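Local atomic coordinates of putative isochorismatase (Burkholderia xenovorans, PDB entry 3OQP), a protein that probably acts as a hydrolase of the isochorismatase family, within the branch related to the nicotinamidases, although its natural substrate is not established. Residues A[92-97]-A[124-129]; A[8-13]-A[52-57]; A[173-178]-A[192-197]. All coordinates share one frame; numbering follows the deposited sequence.

Interaction 1. Residues A[92-97]-A[124-129]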
loop_
_atom_site.group_PDB
_atom_site.type_symbol
_atom_site.label_atom_id
_atom_site.label_comp_id
_atom_site.label_asym_id
_atom_site.label_seq_id
_atom_site.Cartn_x
_atom_site.Cartn_y
_atom_site.Cartn_z
ATOM N N PRO A 92 -1.704 -9.745 5.749
ATOM C CA PRO A 92 -2.460 -9.008 4.744
ATOM C C PRO A 92 -2.340 -9.537 3.318
ATOM O O PRO A 92 -3.359 -9.790 2.660
ATOM C CB PRO A 92 -1.945 -7.561 4.908
ATOM C CG PRO A 92 -1.508 -7.548 6.374
ATOM C CD PRO A 92 -0.912 -8.875 6.636
ATOM N N SER A 93 -1.118 -9.845 2.893
ATOM C CA SER A 93 -0.918 -10.305 1.531
ATOM C C SER A 93 -1.259 -11.806 1.368
ATOM O O SER A 93 -0.856 -12.658 2.155
ATOM C CB SER A 93 0.527 -10.153 1.116
ATOM O OG SER A 93 0.728 -10.768 -0.160
ATOM N N ALA A 94 -2.015 -12.122 0.318
ATOM C CA ALA A 94 -2.391 -13.469 -0.059
ATOM C C ALA A 94 -1.223 -14.229 -0.691
ATOM O O ALA A 94 -1.312 -15.451 -0.829
ATOM C CB ALA A 94 -3.560 -13.449 -1.019
ATOM N N PHE A 95 -0.097 -13.568 -0.961
ATOM C CA PHE A 95 1.067 -14.250 -1.525
ATOM C C PHE A 95 2.043 -14.814 -0.522
ATOM O O PHE A 95 2.631 -15.841 -0.798
ATOM C CB PHE A 95 1.842 -13.265 -2.419
ATOM C CG PHE A 95 1.203 -12.976 -3.771
ATOM C CD1 PHE A 95 1.391 -13.844 -4.822
ATOM C CD2 PHE A 95 0.422 -11.872 -3.970
ATOM C CE1 PHE A 95 0.835 -13.610 -6.062
ATOM C CE2 PHE A 95 -0.168 -11.610 -5.227
ATOM C CZ PHE A 95 0.050 -12.452 -6.262
ATOM N N THR A 96 2.279 -14.096 0.554
ATOM C CA THR A 96 3.402 -14.451 1.436
ATOM C C THR A 96 3.301 -15.818 2.058
ATOM O O THR A 96 2.425 -16.092 2.826
ATOM C CB THR A 96 3.616 -13.416 2.542
ATOM O OG1 THR A 96 3.701 -12.121 1.937
ATOM C CG2 THR A 96 4.830 -13.707 3.444
ATOM N N GLY A 97 4.205 -16.664 1.598
ATOM C CA GLY A 97 4.345 -17.993 2.046
ATOM C C GLY A 97 3.333 -18.976 1.488
ATOM O O GLY A 97 3.366 -20.129 1.902
ATOM N N ALA A 124 -4.586 -4.071 -0.904
ATOM C CA ALA A 124 -3.419 -3.288 -1.297
ATOM C C ALA A 124 -2.115 -4.095 -1.118
ATOM O O ALA A 124 -1.208 -3.948 -1.969
ATOM C CB ALA A 124 -3.362 -1.934 -0.505
ATOM N N SER A 125 -2.011 -4.869 -0.028
ATOM C CA SER A 125 -0.820 -5.682 0.208
ATOM C C SER A 125 -0.624 -6.710 -0.887
ATOM O O SER A 125 0.493 -6.908 -1.402
ATOM C CB SER A 125 -0.925 -6.333 1.582
ATOM O OG SER A 125 -0.827 -5.387 2.631
ATOM N N THR A 126 -1.706 -7.375 -1.243
ATOM C CA THR A 126 -1.691 -8.394 -2.248
ATOM C C THR A 126 -1.295 -7.779 -3.596
ATOM O O THR A 126 -0.437 -8.345 -4.340
ATOM C CB THR A 126 -3.040 -9.109 -2.342
ATOM O OG1 THR A 126 -3.305 -9.755 -1.082
ATOM C CG2 THR A 126 -3.096 -10.149 -3.432
ATOM N N ILE A 127 -1.867 -6.615 -3.933
ATOM C CA ILE A 127 -1.530 -5.907 -5.156
ATOM C C ILE A 127 -0.055 -5.487 -5.186
ATOM O O ILE A 127 0.613 -5.635 -6.221
ATOM C CB ILE A 127 -2.430 -4.675 -5.290
ATOM C CG1 ILE A 127 -3.862 -5.181 -5.555
ATOM C CG2 ILE A 127 -1.928 -3.722 -6.379
ATOM C CD1 ILE A 127 -4.924 -4.041 -5.491
ATOM N N ASN A 128 0.484 -4.998 -4.069
ATOM C CA ASN A 128 1.870 -4.552 -4.013
ATOM C C ASN A 128 2.802 -5.705 -4.363
ATOM O O ASN A 128 3.722 -5.547 -5.184
ATOM C CB ASN A 128 2.241 -4.030 -2.610
ATOM C CG ASN A 128 3.700 -3.539 -2.535
ATOM O OD1 ASN A 128 4.008 -2.679 -3.295
ATOM N ND2 ASN A 128 4.591 -4.109 -1.650
ATOM N N HIS A 129 2.539 -6.886 -3.804
ATOM C CA HIS A 129 3.335 -8.059 -4.112
ATOM C C HIS A 129 3.189 -8.414 -5.593
ATOM O O HIS A 129 4.176 -8.698 -6.281
ATOM C CB HIS A 129 2.953 -9.227 -3.208
ATOM C CG HIS A 129 3.634 -9.198 -1.882
ATOM N ND1 HIS A 129 3.021 -9.632 -0.723
ATOM C CD2 HIS A 129 4.909 -8.897 -1.543
ATOM C CE1 HIS A 129 3.878 -9.535 0.274
ATOM N NE2 HIS A 129 5.035 -9.110 -0.190
#

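Interaction 2. Residues A[8-13]-A[52-57]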
loop_
_atom_site.group_PDB
_atom_site.type_symbol
_atom_site.label_atom_id
_atom_site.label_comp_id
_atom_site.label_asym_id
_atom_site.label_seq_id
_atom_site.Cartn_x
_atom_site.Cartn_y
_atom_site.Cartn_z
ATOM N N ALA A 8 -6.956 -13.945 -13.663
ATOM C CA ALA A 8 -7.506 -14.725 -12.560
ATOM C C ALA A 8 -8.270 -13.689 -11.705
ATOM O O ALA A 8 -7.740 -12.641 -11.406
ATOM C CB ALA A 8 -6.432 -15.497 -11.713
ATOM N N LEU A 9 -9.445 -14.059 -11.246
ATOM C CA LEU A 9 -10.178 -13.253 -10.288
ATOM C C LEU A 9 -9.870 -13.768 -8.864
ATOM O O LEU A 9 -10.135 -14.930 -8.549
ATOM C CB LEU A 9 -11.685 -13.395 -10.558
ATOM C CG LEU A 9 -12.580 -12.610 -9.614
ATOM C CD1 LEU A 9 -12.424 -11.114 -9.864
ATOM C CD2 LEU A 9 -14.057 -13.091 -9.754
ATOM N N ILE A 10 -9.334 -12.887 -8.012
ATOM C CA ILE A 10 -9.091 -13.282 -6.603
ATOM C C ILE A 10 -10.087 -12.539 -5.726
ATOM O O ILE A 10 -10.338 -11.330 -5.956
ATOM C CB ILE A 10 -7.635 -12.977 -6.230
ATOM C CG1 ILE A 10 -7.286 -13.633 -4.891
ATOM C CG2 ILE A 10 -7.296 -11.493 -6.236
ATOM C CD1 ILE A 10 -5.785 -13.694 -4.616
ATOM N N VAL A 11 -10.759 -13.273 -4.873
ATOM C CA VAL A 11 -11.829 -12.803 -4.029
ATOM C C VAL A 11 -11.317 -12.826 -2.623
ATOM O O VAL A 11 -11.204 -13.923 -2.003
ATOM C CB VAL A 11 -13.060 -13.731 -4.195
ATOM C CG1 VAL A 11 -14.211 -13.204 -3.392
ATOM C CG2 VAL A 11 -13.451 -13.761 -5.699
ATOM N N ILE A 12 -10.878 -11.703 -2.064
ATOM C CA ILE A 12 -10.082 -11.640 -0.843
ATOM C C ILE A 12 -10.957 -11.420 0.368
ATOM O O ILE A 12 -11.655 -10.395 0.512
ATOM C CB ILE A 12 -9.017 -10.515 -0.930
ATOM C CG1 ILE A 12 -8.069 -10.798 -2.113
ATOM C CG2 ILE A 12 -8.235 -10.470 0.368
ATOM C CD1 ILE A 12 -6.973 -9.770 -2.323
ATOM N N ASP A 13 -10.923 -12.397 1.264
ATOM C CA ASP A 13 -11.467 -12.278 2.623
ATOM C C ASP A 13 -12.913 -11.795 2.668
ATOM O O ASP A 13 -13.278 -10.960 3.513
ATOM C CB ASP A 13 -10.589 -11.413 3.507
ATOM C CG ASP A 13 -9.158 -11.932 3.638
ATOM O OD1 ASP A 13 -8.819 -13.016 3.121
ATOM O OD2 ASP A 13 -8.330 -11.211 4.288
ATOM N N VAL A 52 -10.161 -17.535 -7.508
ATOM C CA VAL A 52 -9.366 -17.922 -6.322
ATOM C C VAL A 52 -9.978 -17.284 -5.100
ATOM O O VAL A 52 -10.182 -16.048 -5.103
ATOM C CB VAL A 52 -7.913 -17.395 -6.442
ATOM C CG1 VAL A 52 -7.094 -17.765 -5.184
ATOM C CG2 VAL A 52 -7.260 -17.863 -7.743
ATOM N N ILE A 53 -10.371 -18.064 -4.109
ATOM C CA ILE A 53 -10.905 -17.575 -2.865
ATOM C C ILE A 53 -9.796 -17.542 -1.811
ATOM O O ILE A 53 -9.061 -18.503 -1.631
ATOM C CB ILE A 53 -12.035 -18.519 -2.376
ATOM C CG1 ILE A 53 -13.166 -18.601 -3.390
ATOM C CG2 ILE A 53 -12.555 -18.149 -0.976
ATOM C CD1 ILE A 53 -13.745 -17.317 -3.810
ATOM N N VAL A 54 -9.734 -16.444 -1.064
ATOM C CA VAL A 54 -8.779 -16.238 0.030
ATOM C C VAL A 54 -9.602 -16.105 1.313
ATOM O O VAL A 54 -10.574 -15.318 1.322
ATOM C CB VAL A 54 -7.927 -15.004 -0.185
ATOM C CG1 VAL A 54 -6.920 -14.831 0.964
ATOM C CG2 VAL A 54 -7.245 -15.063 -1.588
ATOM N N GLN A 55 -9.184 -16.797 2.375
ATOM C CA GLN A 55 -9.819 -16.709 3.678
ATOM C C GLN A 55 -8.741 -16.376 4.705
ATOM O O GLN A 55 -7.720 -17.090 4.791
ATOM C CB GLN A 55 -10.536 -18.029 3.980
ATOM C CG GLN A 55 -11.365 -18.022 5.250
ATOM C CD GLN A 55 -12.184 -19.309 5.442
ATOM O OE1 GLN A 55 -11.945 -20.324 4.790
ATOM N NE2 GLN A 55 -13.234 -19.207 6.236
ATOM N N ASN A 56 -9.015 -15.390 5.548
ATOM C CA ASN A 56 -8.079 -14.874 6.524
ATOM C C ASN A 56 -8.452 -15.424 7.914
ATOM O O ASN A 56 -9.607 -15.266 8.329
ATOM C CB ASN A 56 -8.114 -13.347 6.535
ATOM C CG ASN A 56 -7.134 -12.735 7.486
ATOM O OD1 ASN A 56 -5.976 -12.547 7.112
ATOM N ND2 ASN A 56 -7.571 -12.436 8.747
ATOM N N PHE A 57 -7.502 -16.046 8.615
ATOM C CA PHE A 57 -7.756 -16.467 9.964
ATOM C C PHE A 57 -6.798 -15.855 10.966
ATOM O O PHE A 57 -5.612 -15.700 10.707
ATOM C CB PHE A 57 -7.582 -17.980 10.049
ATOM C CG PHE A 57 -8.663 -18.756 9.371
ATOM C CD1 PHE A 57 -9.959 -18.789 9.887
ATOM C CD2 PHE A 57 -8.371 -19.552 8.285
ATOM C CE1 PHE A 57 -10.942 -19.553 9.282
ATOM C CE2 PHE A 57 -9.372 -20.329 7.678
ATOM C CZ PHE A 57 -10.639 -20.308 8.182
HETATM O O HOH W 1 -13.039 -14.687 0.080
#

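Interaction 3. Residues A[173-178]-A[192-197]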
loop_
_atom_site.group_PDB
_atom_site.type_symbol
_atom_site.label_atom_id
_atom_site.label_comp_id
_atom_site.label_asym_id
_atom_site.label_seq_id
_atom_site.Cartn_x
_atom_site.Cartn_y
_atom_site.Cartn_z
ATOM N N PHE A 173 -0.376 1.301 -9.789
ATOM C CA PHE A 173 -0.328 -0.094 -9.444
ATOM C C PHE A 173 -1.327 -1.001 -10.167
ATOM O O PHE A 173 -1.066 -2.190 -10.314
ATOM C CB PHE A 173 -0.527 -0.261 -7.926
ATOM C CG PHE A 173 0.544 0.404 -7.105
ATOM C CD1 PHE A 173 1.692 -0.265 -6.848
ATOM C CD2 PHE A 173 0.459 1.732 -6.681
ATOM C CE1 PHE A 173 2.727 0.333 -6.148
ATOM C CE2 PHE A 173 1.457 2.318 -5.974
ATOM C CZ PHE A 173 2.601 1.618 -5.711
ATOM N N ALA A 174 -2.463 -0.499 -10.590
ATOM C CA ALA A 174 -3.539 -1.333 -11.087
ATOM C C ALA A 174 -4.386 -0.543 -12.045
ATOM O O ALA A 174 -4.407 0.724 -12.014
ATOM C CB ALA A 174 -4.425 -1.807 -9.909
ATOM N N ALA A 175 -5.108 -1.246 -12.920
ATOM C CA ALA A 175 -6.217 -0.669 -13.645
ATOM C C ALA A 175 -7.434 -0.782 -12.761
ATOM O O ALA A 175 -7.899 -1.889 -12.456
ATOM C CB ALA A 175 -6.469 -1.407 -14.940
ATOM N N VAL A 176 -7.933 0.407 -12.380
ATOM C CA VAL A 176 -9.100 0.549 -11.496
ATOM C C VAL A 176 -10.343 0.690 -12.342
ATOM O O VAL A 176 -10.382 1.546 -13.244
ATOM C CB VAL A 176 -8.929 1.716 -10.547
ATOM C CG1 VAL A 176 -10.197 1.939 -9.655
ATOM C CG2 VAL A 176 -7.655 1.579 -9.679
ATOM N N ALA A 177 -11.354 -0.140 -12.143
ATOM C CA ALA A 177 -12.536 -0.146 -13.000
ATOM C C ALA A 177 -13.722 -0.637 -12.279
ATOM O O ALA A 177 -13.606 -1.273 -11.216
ATOM C CB ALA A 177 -12.293 -0.989 -14.273
ATOM N N SER A 178 -14.905 -0.441 -12.823
ATOM C CA SER A 178 -16.103 -1.019 -12.280
ATOM C C SER A 178 -16.198 -2.495 -12.677
ATOM O O SER A 178 -15.590 -2.937 -13.644
ATOM C CB SER A 178 -17.335 -0.284 -12.763
ATOM O OG SER A 178 -17.519 -0.494 -14.163
ATOM N N LEU A 192 -7.734 -3.370 -19.351
ATOM C CA LEU A 192 -8.317 -2.170 -18.795
ATOM C C LEU A 192 -7.215 -1.104 -18.738
ATOM O O LEU A 192 -6.043 -1.425 -18.655
ATOM C CB LEU A 192 -8.890 -2.476 -17.389
ATOM C CG LEU A 192 -10.187 -3.280 -17.385
ATOM C CD1 LEU A 192 -10.474 -3.737 -16.002
ATOM C CD2 LEU A 192 -11.386 -2.485 -17.956
ATOM N N ALA A 193 -7.621 0.160 -18.742
ATOM C CA ALA A 193 -6.698 1.289 -18.768
ATOM C C ALA A 193 -6.017 1.576 -17.430
ATOM O O ALA A 193 -6.689 1.619 -16.412
ATOM C CB ALA A 193 -7.477 2.546 -19.203
ATOM N N ARG A 194 -4.706 1.778 -17.475
ATOM C CA ARG A 194 -3.878 2.146 -16.328
ATOM C C ARG A 194 -3.448 3.594 -16.444
ATOM O O ARG A 194 -3.088 4.062 -17.549
ATOM C CB ARG A 194 -2.646 1.244 -16.237
ATOM C CG ARG A 194 -3.050 -0.134 -15.868
ATOM C CD ARG A 194 -1.951 -1.218 -15.889
ATOM N NE ARG A 194 -2.540 -2.481 -15.389
ATOM C CZ ARG A 194 -3.356 -3.237 -16.112
ATOM N NH1 ARG A 194 -3.708 -2.924 -17.362
ATOM N NH2 ARG A 194 -3.921 -4.280 -15.586
ATOM N N GLY A 195 -3.447 4.317 -15.328
ATOM C CA GLY A 195 -2.941 5.657 -15.281
ATOM C C GLY A 195 -1.449 5.691 -15.009
ATOM O O GLY A 195 -0.750 4.657 -14.974
ATOM N N ASN A 196 -0.943 6.871 -14.730
ATOM C CA ASN A 196 0.466 7.039 -14.428
ATOM C C ASN A 196 0.650 8.254 -13.548
ATOM O O ASN A 196 -0.229 9.094 -13.405
ATOM C CB ASN A 196 1.346 7.069 -15.679
ATOM C CG ASN A 196 1.106 8.296 -16.520
ATOM O OD1 ASN A 196 1.706 9.340 -16.263
ATOM N ND2 ASN A 196 0.222 8.176 -17.508
ATOM N N ILE A 197 1.767 8.311 -12.847
ATOM C CA ILE A 197 1.964 9.306 -11.795
ATOM C C ILE A 197 2.056 10.702 -12.322
ATOM O O ILE A 197 1.454 11.614 -11.762
ATOM C CB ILE A 197 3.250 8.926 -10.995
ATOM C CG1 ILE A 197 2.946 7.706 -10.120
ATOM C CG2 ILE A 197 3.734 10.043 -10.070
ATOM C CD1 ILE A 197 4.159 7.067 -9.379
HETATM O O HOH W 2 -0.831 -3.321 -12.929
HETATM O O HOH W 3 -9.299 1.279 -15.786
#

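Interaction 1. Residues A[92-97]-A[124-129]
The loop at Ser-93 runs up against the first turns of helix 124-132, coming nearest where the CA atoms of Ser-93 and Thr-126 lie 4.3 Å apart. Here Ala-94 N donates to Thr-126 OG1 over 3.0 Å in a nearly straight bond, 168° at the hydrogen. The same hydroxyl is bonded to the backbone O of the oxidised cysteine, a sulfinoalanine, at position 122, so a single side chain ties the loop to the turn that leads into the helix. Ser-93 carries its OG anti to the backbone N (chi1 173°), and this reach brings it to the edge of the His-129 ring, where OG and ND1 form a short hydrogen bond of 2.6 Å. Ser-93 OG also accepts from Phe-95 N at 3.0 Å, closing an ST turn. Further along the ring, Thr-96 OG1 approaches His-129 CE1 to 3.1 Å. The Phe-95 ring presents its edge to the helix backbone, with CE2 3.4 Å from Thr-126 O, while its CD2 rests 3.7 Å from His-129 CB. His-129 also meets His-129 and His-132 of the second subunit, and Ser-93 N is hydrogen-bonded to NE2 of His-132 of the second subunit. Gripped by two bonds, Ser-93 OG probably helps set the orientation of the imidazole of a histidine at the dimer interface.

Interaction 2. Residues A[8-13]-A[52-57]
Ile-10, Val-11 and Ile-12 pair with Val-52, Ile-53 and Val-54 as the two parallel strands of a beta-alpha-beta unit, the axes of segments 8-12 and 52-56 inclined by 21°. The ladder is regular at first: Val-52 N donates to Leu-9 O at 2.8 Å, Val-11 N to Val-52 O at 2.8 Å, and Val-54 N to Val-11 O at 3.1 Å. The last rung is more strongly bent, since Asp-13 N reaches Val-54 O at 2.9 Å from above the carbonyl plane, with 143° at the hydrogen. A water donates to both Val-11 O and Val-54 O, giving each carbonyl a second partner. The connection between the strands is helix 30-47, and strand 7-12 lies inside the six-stranded parallel sheet of this alpha/beta fold, flanked by strands 51-56 and 111-115. On the face covered by that helix, Val-11 and Ile-53 lie side by side; the bend of Ile-53 at chi2 (-54°) leaves CD1 3.7 Å from Val-11 CB, and Met-41 packs on both residues. On the opposite face Ile-10 CG1 meets Val-54 CG2 at 3.6 Å, and Leu-100 of helix 100-105 covers Ile-10 and Val-52. Past the strand end Asp-13 adopts a positive phi, and its OD2 comes within 3.1 Å of Asn-56 CB. Lys-89 NZ completes this corner, forming a salt bridge to Asp-13 OD2 and a hydrogen bond to Asn-56 OD1, consistent with the Asp-Lys-Cys triad of the isochorismatase family, whose cysteine would be the oxidised residue at position 122.

Interaction 3. Residues A[173-178]-A[192-197]
Arg-194 stretches from CG to NE in an extended chain (chi3 175°), and the turn at chi4 (75°) then lays its guanidinium flat across Ala-175. The methyl CB of Ala-175 sits 3.8 Å above the guanidinium plane, over its centre, so the charged group covers a small apolar side chain. Leu-192 approaches the same strand differently: its CB, placed by the backbone, lies 3.6 Å from Ala-175 CB, and with CG beside its own backbone N (chi1 -74°) the side chain carries CD1 on to Ala-177 CB at 3.7 Å. Both alanines turn their methyls to the 192-197 loop, and Ala-175 CB is also 3.4 Å from Ala-193 O.

No direct hydrogen bond joins the two segments; between them the polar links run through water. One molecule donates to Phe-173 O at 2.9 Å and accepts from Arg-194 NE at 3.1 Å, bridging the arginine to the residue two before the strand. Another donates to Val-176 O at 2.8 Å and to Ala-193 O at 2.7 Å. Gln-170 bonds to both segments, taking Val-176 N on its OE1 and giving its NE2 to Ala-193 O, while Arg-194 NH2 has its firmer hold on Val-137 O. The loop thus passes alongside the strand through packing, bridging waters and Gln-170, without becoming another strand of the sheet.

Strand 175-177 is the outermost on its side of the parallel sheet within this chain, bonded through its backbone to strand 136-140. Trp-182 and Ala-185 of helix 179-188 pack on Leu-192, Ser-178 caps the start of that helix, and Asn-196 caps helix 197-208, whose first residue, Ile-197, touches Tyr-149 of the second subunit.

How the interactions relate
Along the chain the three contacts follow in series: interaction 2 closes before interaction 1 opens, and interaction 3 comes last. Interactions 1 and 2 are neighbours, their centres 11 Å apart, with Ala-94 packed on Val-54 and Ile-10. Interaction 3 lies about 18 Å from interaction 1 and 21 Å from interaction 2, centre to centre; it does not touch interaction 2, but one parallel sheet serves both, inside it and at its edge. Helix 124-132 touches both, through Thr-126 on Ile-12 and Ile-127 on Phe-173. Interactions 1 and 3 face the second subunit, while interaction 2, with the probably catalytic Asp-13, lies within the subunit and is joined to interaction 1 by packing.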